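Local coordinates for protein ebony (Drosophila melanogaster, PDB 6DYM) that probably joins beta-alanine to biogenic amines such as dopamine or histamine, the peptide-bond-forming step assigned to this atypical C-terminal condensation domain of a nonribosomal peptide synthetase, at residues Val63-Asp66 and Arg71-Gly74. Sequence-based numbering, arbitrary orientation.
Sequences VVYD and RIIG
I72 lies across the ring of Y65, and its side chain can be followed outward. CB stands 4.1 Å from the carbonyl oxygen O of V64. The beta-branched isoleucine suits a strand: CG2 is turned to that same oxygen and to CB of V63, while the longer arm runs the other way. CG1, placed anti to the carbonyl carbon (chi1 -66°), sits over one face of the Y65 ring, offset toward the rim, in a CH-pi contact 3.9 Å from the centroid. The tip, CD1, carries on to CB of V63 at 3.9 Å. Replacing Y65 by an alanine is likely to strip CG1 of I72 of its aromatic cover and leave NE2 of H13 without its hydroxyl partner. The two strands form a beta hairpin beside strand 4-8, interrupted by a classic bulge: I73 and G74 both face V64. O of V64 accepts from N of I73 at 2.9 Å, nearly along the C=O axis, while N of V64 donates a hydrogen bond to O of G74 at 2.8 Å, from above the carbonyl plane. I73, with phi/psi -119/-5°, makes the bulge's bend, and its CG1 packs 4.1 Å from CG1 of V64, apolar branches suited to the face covered by helix 133-153. Nearer the turn, N of D66 bonds to O of R71, and the short side chain of D66 reaches forward through OD1 to N of N68.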
loop_
_atom_site.group_PDB
_atom_site.type_symbol
_atom_site.label_atom_id
_atom_site.label_comp_id
_atom_site.label_asym_id
_atom_site.label_seq_id
_atom_site.Cartn_x
_atom_site.Cartn_y
_atom_site.Cartn_z
ATOM N N VAL A 63 8.933 -8.358 5.571
ATOM C CA VAL A 63 9.125 -7.434 6.678
ATOM C C VAL A 63 10.571 -6.950 6.647
ATOM O O VAL A 63 11.459 -7.587 6.074
ATOM C CB VAL A 63 8.791 -8.077 8.045
ATOM C CG1 VAL A 63 7.302 -8.354 8.163
ATOM C CG2 VAL A 63 9.587 -9.365 8.237
ATOM N N VAL A 64 10.808 -5.802 7.273
ATOM C CA VAL A 64 12.145 -5.228 7.364
ATOM C C VAL A 64 12.574 -5.263 8.822
ATOM O O VAL A 64 11.890 -4.708 9.691
ATOM C CB VAL A 64 12.198 -3.797 6.810
ATOM C CG1 VAL A 64 13.587 -3.201 7.025
ATOM C CG2 VAL A 64 11.841 -3.795 5.340
ATOM N N TYR A 65 13.707 -5.907 9.082
ATOM C CA TYR A 65 14.294 -5.974 10.410
ATOM C C TYR A 65 15.354 -4.891 10.568
ATOM O O TYR A 65 16.141 -4.641 9.651
ATOM C CB TYR A 65 14.925 -7.349 10.655
ATOM C CG TYR A 65 13.945 -8.426 11.084
ATOM C CD1 TYR A 65 13.643 -8.627 12.428
ATOM C CD2 TYR A 65 13.331 -9.248 10.145
ATOM C CE1 TYR A 65 12.749 -9.610 12.823
ATOM C CE2 TYR A 65 12.435 -10.234 10.531
ATOM C CZ TYR A 65 12.149 -10.410 11.871
ATOM O OH TYR A 65 11.261 -11.388 12.263
ATOM N N ASP A 66 15.360 -4.241 11.729
ATOM C CA ASP A 66 16.539 -3.513 12.197
ATOM C C ASP A 66 17.510 -4.576 12.691
ATOM O O ASP A 66 17.302 -5.175 13.746
ATOM C CB ASP A 66 16.164 -2.522 13.297
ATOM C CG ASP A 66 17.354 -1.685 13.792
ATOM O OD1 ASP A 66 18.527 -2.063 13.578
ATOM O OD2 ASP A 66 17.103 -0.636 14.421
ATOM N N ARG A 71 14.402 -6.315 15.525
ATOM C CA ARG A 71 12.968 -6.068 15.580
ATOM C C ARG A 71 12.463 -5.536 14.242
ATOM O O ARG A 71 13.208 -4.913 13.479
ATOM C CB ARG A 71 12.618 -5.084 16.699
ATOM C CG ARG A 71 12.966 -5.598 18.085
ATOM C CD ARG A 71 12.397 -4.710 19.178
ATOM N NE ARG A 71 12.773 -5.192 20.504
ATOM C CZ ARG A 71 12.783 -4.438 21.598
ATOM N NH1 ARG A 71 12.437 -3.160 21.527
ATOM N NH2 ARG A 71 13.140 -4.963 22.764
ATOM N N ILE A 72 11.183 -5.782 13.969
ATOM C CA ILE A 72 10.566 -5.375 12.711
ATOM C C ILE A 72 10.249 -3.886 12.768
ATOM O O ILE A 72 9.599 -3.415 13.707
ATOM C CB ILE A 72 9.299 -6.203 12.432
ATOM C CG1 ILE A 72 9.658 -7.673 12.193
ATOM C CG2 ILE A 72 8.543 -5.644 11.232
ATOM C CD1 ILE A 72 8.453 -8.565 11.945
ATOM N N ILE A 73 10.703 -3.141 11.758
ATOM C CA ILE A 73 10.470 -1.703 11.680
ATOM C C ILE A 73 9.671 -1.300 10.454
ATOM O O ILE A 73 9.338 -0.119 10.314
ATOM C CB ILE A 73 11.790 -0.904 11.728
ATOM C CG1 ILE A 73 12.675 -1.254 10.531
ATOM C CG2 ILE A 73 12.532 -1.151 13.037
ATOM C CD1 ILE A 73 13.803 -0.268 10.306
ATOM N N GLY A 74 9.360 -2.230 9.559
ATOM C CA GLY A 74 8.588 -1.884 8.375
ATOM C C GLY A 74 8.080 -3.128 7.684
ATOM O O GLY A 74 8.529 -4.245 7.957
#